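Putative polyphosphate kinase 2 family protein (Arthrobacter aurescens, PDB 3RHF) probably acts as a polyphosphate kinase, transferring phosphoryl groups between polyphosphate and nucleotides on a P-loop type alpha/beta/alpha sandwich. Local coordinates at residues 29-34 with 244-249; 83-88 with 191-196. All coordinates share one frame; numbering follows the deposited sequence.

Interaction 1: residues 29-34 with 244-249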
loop_
_atom_site.group_PDB
_atom_site.type_symbol
_atom_site.label_atom_id
_atom_site.label_comp_id
_atom_site.label_asym_id
_atom_site.label_seq_id
_atom_site.Cartn_x
_atom_site.Cartn_y
_atom_site.Cartn_z
ATOM N N ALA A 29 4.612 21.752 -25.852
ATOM C CA ALA A 29 4.591 23.198 -25.589
ATOM C C ALA A 29 3.167 23.756 -25.626
ATOM O O ALA A 29 2.881 24.729 -24.949
ATOM C CB ALA A 29 5.494 23.957 -26.573
ATOM N N GLY A 30 2.271 23.144 -26.404
ATOM C CA GLY A 30 0.831 23.497 -26.368
ATOM C C GLY A 30 0.146 23.167 -25.031
ATOM O O GLY A 30 -0.942 23.657 -24.758
ATOM N N VAL A 31 0.782 22.351 -24.184
ATOM C CA VAL A 31 0.210 21.997 -22.885
ATOM C C VAL A 31 0.438 23.103 -21.852
ATOM O O VAL A 31 1.557 23.556 -21.664
ATOM C CB VAL A 31 0.780 20.644 -22.318
ATOM C CG1 VAL A 31 0.084 20.283 -21.007
ATOM C CG2 VAL A 31 0.634 19.537 -23.345
ATOM N N ASP A 32 -0.649 23.510 -21.201
ATOM C CA ASP A 32 -0.615 24.455 -20.114
ATOM C C ASP A 32 -0.688 23.732 -18.744
ATOM O O ASP A 32 -1.727 23.158 -18.348
ATOM C CB ASP A 32 -1.775 25.429 -20.263
ATOM C CG ASP A 32 -1.785 26.513 -19.179
ATOM O OD1 ASP A 32 -0.844 26.573 -18.350
ATOM O OD2 ASP A 32 -2.752 27.297 -19.156
ATOM N N PRO A 33 0.405 23.785 -17.988
ATOM C CA PRO A 33 0.484 23.058 -16.741
ATOM C C PRO A 33 -0.524 23.519 -15.706
ATOM O O PRO A 33 -0.625 22.885 -14.662
ATOM C CB PRO A 33 1.895 23.394 -16.239
ATOM C CG PRO A 33 2.629 23.818 -17.433
ATOM C CD PRO A 33 1.636 24.534 -18.258
ATOM N N GLU A 34 -1.191 24.647 -15.961
ATOM C CA GLU A 34 -2.124 25.250 -15.020
ATOM C C GLU A 34 -3.555 24.852 -15.349
ATOM O O GLU A 34 -4.415 24.945 -14.497
ATOM C CB GLU A 34 -2.021 26.796 -15.067
ATOM C CG GLU A 34 -0.894 27.447 -14.237
ATOM C CD GLU A 34 -1.033 27.186 -12.717
ATOM O OE1 GLU A 34 -2.159 26.925 -12.192
ATOM O OE2 GLU A 34 -0.004 27.224 -12.025
ATOM N N VAL A 244 -0.454 13.191 -20.932
ATOM C CA VAL A 244 0.262 14.255 -20.262
ATOM C C VAL A 244 -0.796 15.076 -19.527
ATOM O O VAL A 244 -1.705 15.624 -20.149
ATOM C CB VAL A 244 1.010 15.145 -21.269
ATOM C CG1 VAL A 244 1.461 16.445 -20.566
ATOM C CG2 VAL A 244 2.197 14.384 -21.931
ATOM N N VAL A 245 -0.656 15.100 -18.200
ATOM C CA VAL A 245 -1.630 15.579 -17.266
ATOM C C VAL A 245 -1.061 16.841 -16.617
ATOM O O VAL A 245 -0.082 16.777 -15.847
ATOM C CB VAL A 245 -1.857 14.551 -16.137
ATOM C CG1 VAL A 245 -2.785 15.108 -15.152
ATOM C CG2 VAL A 245 -2.386 13.188 -16.664
ATOM N N PRO A 246 -1.656 18.006 -16.914
ATOM C CA PRO A 246 -1.250 19.247 -16.279
ATOM C C PRO A 246 -1.290 19.075 -14.764
ATOM O O PRO A 246 -2.300 18.623 -14.237
ATOM C CB PRO A 246 -2.316 20.197 -16.734
ATOM C CG PRO A 246 -2.632 19.770 -18.053
ATOM C CD PRO A 246 -2.537 18.272 -18.051
ATOM N N ALA A 247 -0.180 19.362 -14.086
ATOM C CA ALA A 247 -0.031 18.981 -12.681
ATOM C C ALA A 247 0.344 20.135 -11.753
ATOM O O ALA A 247 0.585 19.906 -10.571
ATOM C CB ALA A 247 0.984 17.882 -12.548
ATOM N N ASN A 248 0.410 21.357 -12.268
ATOM C CA ASN A 248 0.653 22.510 -11.385
ATOM C C ASN A 248 -0.381 22.550 -10.267
ATOM O O ASN A 248 -0.059 22.946 -9.178
ATOM C CB ASN A 248 0.641 23.883 -12.135
ATOM C CG ASN A 248 1.994 24.267 -12.692
ATOM O OD1 ASN A 248 2.877 23.433 -12.800
ATOM N ND2 ASN A 248 2.167 25.536 -13.029
ATOM N N LYS A 249 -1.611 22.133 -10.564
ATOM C CA LYS A 249 -2.605 21.934 -9.535
ATOM C C LYS A 249 -2.615 20.494 -9.060
ATOM O O LYS A 249 -3.031 19.621 -9.795
ATOM C CB LYS A 249 -3.984 22.296 -10.062
ATOM C CG LYS A 249 -4.164 23.771 -10.283
ATOM C CD LYS A 249 -5.426 24.030 -11.103
ATOM C CE LYS A 249 -5.795 25.512 -11.139
ATOM N NZ LYS A 249 -5.213 26.130 -12.325
HETATM O O HOH W 1 -2.974 21.869 -13.337
#
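Where edge strand 242-246 of the parallel sheet runs out, V244, P246, N248 and K249 meet V31, P33 and E34 of the N-terminal loop, an example of a loop segment packed against the end of an edge strand and running almost alongside it. The approach begins with apolar contact: V31 turns CG1 anti to its own N (chi1 -176°), and this methyl reaches V244 CG1 at 4.1 Å and P246 CG at 4.0 Å. Polar bonds follow. P33 O accepts from N248 N at 3.0 Å and also from a water that in turn takes the N-H of K249, so two donors grip this one carbonyl. E34, folded back at chi2, presents OE2 to N248 ND2 at 2.9 Å; the donor lies above the carboxylate plane, which stands 72° from the amide. K249 NZ grips E34 twice, at 2.6 Å from O in the carbonyl plane and at 3.2 Å from OE1 in a salt bridge. An Asx turn, D32 OD1 accepting from E34 N, holds the backbone at E34. Beyond the contact, N248 OD1 takes S189 N, A247 pairs through its backbone with N187 at the end of strand 179-187, and K249 is the N-cap of helix 250-266.

Interaction 2: residues 83-88 with 191-196. With PO4 (phosphate ion), chain I.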
loop_
_atom_site.group_PDB
_atom_site.type_symbol
_atom_site.label_atom_id
_atom_site.label_comp_id
_atom_site.label_asym_id
_atom_site.label_seq_id
_atom_site.Cartn_x
_atom_site.Cartn_y
_atom_site.Cartn_z
HETATM N N MSE A 83 9.125 15.077 -13.492
HETATM C CA MSE A 83 10.243 15.727 -12.839
HETATM C C MSE A 83 10.010 15.754 -11.324
HETATM O O MSE A 83 8.851 15.668 -10.865
HETATM C CB MSE A 83 10.363 17.170 -13.364
HETATM C CG MSE A 83 10.507 17.288 -14.878
HETATM SE SE MSE A 83 12.136 16.420 -15.609
HETATM C CE MSE A 83 13.494 17.398 -14.564
ATOM N N ASP A 84 11.090 15.888 -10.551
ATOM C CA ASP A 84 10.975 15.813 -9.106
ATOM C C ASP A 84 10.143 16.968 -8.656
ATOM O O ASP A 84 10.166 18.013 -9.300
ATOM C CB ASP A 84 12.333 15.822 -8.385
ATOM C CG ASP A 84 13.101 14.473 -8.517
ATOM O OD1 ASP A 84 12.483 13.392 -8.697
ATOM O OD2 ASP A 84 14.353 14.493 -8.443
ATOM N N THR A 85 9.381 16.794 -7.566
ATOM C CA THR A 85 8.489 17.845 -7.114
ATOM C C THR A 85 7.115 17.761 -7.792
ATOM O O THR A 85 6.136 18.277 -7.256
ATOM C CB THR A 85 9.214 19.223 -7.370
ATOM O OG1 THR A 85 9.688 19.739 -6.120
ATOM C CG2 THR A 85 8.380 20.184 -8.093
ATOM N N ALA A 86 7.010 17.112 -8.954
ATOM C CA ALA A 86 5.734 17.116 -9.737
ATOM C C ALA A 86 4.598 16.341 -9.049
ATOM O O ALA A 86 3.439 16.406 -9.470
ATOM C CB ALA A 86 5.948 16.565 -11.103
ATOM N N GLY A 87 4.945 15.570 -8.015
ATOM C CA GLY A 87 3.962 14.852 -7.224
ATOM C C GLY A 87 3.683 13.400 -7.581
ATOM O O GLY A 87 2.570 12.939 -7.344
ATOM N N LYS A 88 4.661 12.657 -8.112
ATOM C CA LYS A 88 4.406 11.214 -8.389
ATOM C C LYS A 88 4.154 10.490 -7.063
ATOM O O LYS A 88 3.213 9.696 -6.924
ATOM C CB LYS A 88 5.577 10.491 -9.040
ATOM C CG LYS A 88 6.060 10.934 -10.372
ATOM C CD LYS A 88 7.355 10.136 -10.778
ATOM C CE LYS A 88 8.606 10.464 -9.938
ATOM N NZ LYS A 88 9.194 11.887 -10.195
ATOM N N ASP A 191 8.741 27.031 -13.417
ATOM C CA ASP A 191 8.542 27.873 -12.225
ATOM C C ASP A 191 7.862 27.198 -11.050
ATOM O O ASP A 191 8.227 27.443 -9.896
ATOM C CB ASP A 191 7.746 29.122 -12.582
ATOM C CG ASP A 191 8.562 30.125 -13.340
ATOM O OD1 ASP A 191 9.841 30.057 -13.227
ATOM O OD2 ASP A 191 7.896 30.950 -14.038
ATOM N N GLU A 192 6.848 26.384 -11.346
ATOM C CA GLU A 192 6.218 25.531 -10.328
ATOM C C GLU A 192 7.248 24.675 -9.579
ATOM O O GLU A 192 7.154 24.542 -8.358
ATOM C CB GLU A 192 5.137 24.631 -10.938
ATOM C CG GLU A 192 4.221 23.955 -9.915
ATOM C CD GLU A 192 3.448 24.924 -9.017
ATOM O OE1 GLU A 192 3.081 26.029 -9.462
ATOM O OE2 GLU A 192 3.204 24.568 -7.850
ATOM N N GLN A 193 8.220 24.107 -10.293
ATOM C CA GLN A 193 9.251 23.337 -9.614
ATOM C C GLN A 193 10.016 24.223 -8.614
ATOM O O GLN A 193 10.267 23.830 -7.464
ATOM C CB GLN A 193 10.234 22.767 -10.609
ATOM C CG GLN A 193 10.753 21.471 -10.242
ATOM C CD GLN A 193 12.252 21.348 -10.304
ATOM O OE1 GLN A 193 12.955 22.313 -10.070
ATOM N NE2 GLN A 193 12.752 20.102 -10.521
ATOM N N LYS A 194 10.385 25.413 -9.075
ATOM C CA LYS A 194 11.077 26.392 -8.243
ATOM C C LYS A 194 10.240 26.727 -7.014
ATOM O O LYS A 194 10.733 26.691 -5.897
ATOM C CB LYS A 194 11.446 27.649 -9.052
ATOM C CG LYS A 194 11.904 28.815 -8.204
ATOM C CD LYS A 194 12.960 29.732 -8.887
ATOM C CE LYS A 194 12.446 30.530 -10.081
ATOM N NZ LYS A 194 13.523 31.494 -10.571
ATOM N N LYS A 195 8.964 27.011 -7.230
ATOM C CA LYS A 195 8.043 27.288 -6.131
ATOM C C LYS A 195 8.014 26.115 -5.142
ATOM O O LYS A 195 7.978 26.301 -3.935
ATOM C CB LYS A 195 6.656 27.551 -6.710
ATOM C CG LYS A 195 5.672 28.276 -5.776
ATOM C CD LYS A 195 4.199 28.238 -6.296
ATOM C CE LYS A 195 3.096 28.330 -5.175
ATOM N NZ LYS A 195 1.719 27.928 -5.720
ATOM N N ARG A 196 8.057 24.895 -5.659
ATOM C CA ARG A 196 8.008 23.734 -4.801
ATOM C C ARG A 196 9.313 23.500 -4.025
ATOM O O ARG A 196 9.248 23.162 -2.841
ATOM C CB ARG A 196 7.514 22.482 -5.561
ATOM C CG ARG A 196 6.050 22.617 -5.904
ATOM C CD ARG A 196 5.500 21.502 -6.746
ATOM N NE ARG A 196 4.151 21.814 -7.236
ATOM C CZ ARG A 196 3.341 20.938 -7.830
ATOM N NH1 ARG A 196 3.704 19.674 -7.998
ATOM N NH2 ARG A 196 2.193 21.318 -8.303
HETATM P P PO4 I . 7.849 13.738 -6.967
HETATM O O1 PO4 I . 9.340 14.111 -6.658
HETATM O O2 PO4 I . 6.987 14.869 -6.228
HETATM O O3 PO4 I . 7.504 13.701 -8.491
HETATM O O4 PO4 I . 7.574 12.314 -6.387
HETATM O O HOH W 2 1.380 17.833 -8.761
#
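T85, in the loop between strand 75-82 and helix 88-98, leans against Q193 and R196 on helix 190-202, two positions nearly one helical turn apart. The first participant along the helix, E192, works indirectly: its OE2 uses the anti lone pair to accept R196 NE at 3.0 Å, a salt bridge within the helix that helps fix the rotation of the guanidinium. Q193 then lays its CG 3.5 Å from T85 CG2, the two side chains meeting at about a right angle, while its amide OE1 is held by R218. R196, its chain extended from CG to NE, runs obliquely past the threonine, with CD 3.4 Å from T85 CG2. At its end NH1 donates to T85 O at 2.9 Å, a nearly straight bond (163°) lying in the guanidinium plane, and a water links the same nitrogen to A86 O. The loop braced in this way makes a type II turn from M83 to A86 and wraps a phosphate ion, probably from the crystallisation liquor, that may mark a substrate phosphate site: T85 N gives to O1 at 2.8 Å, G87 N to O2 at 2.8 Å, and both K88 N and K88 NZ to O3. G87 also serves as N-cap of the helix beginning at K88, whose N-terminal end probably adds favourable electrostatics for the anion. Backbone N-H groups round the anion, a lysine reaching in, the G87-K88 pair and a helix beginning at the loop's end make this a variant Walker A loop, as expected of the P-loop NTPase clan.

In the fold
Interactions 1 and 2, with centres about 12 Å apart, illustrate how one arginine can join two contacts. R196 of interaction 2 points NH2 at A247 O of interaction 1, a probable hydrogen bond of 3.1 Å, while NH1 serves the phosphate loop. A second junction lies where N248 OD1 packs 3.2 Å from E192 CB. E34 OE2 and E192 OE1 come within 4.2 Å, a proximity of like charges that the nearby K249 and R196 may ease. A citrate, probably from the crystallisation liquor, lies about 5 Å from the side chain of K249 and about 6 Å from that of R196, and may mark an anion-binding pocket bordered by both contacts.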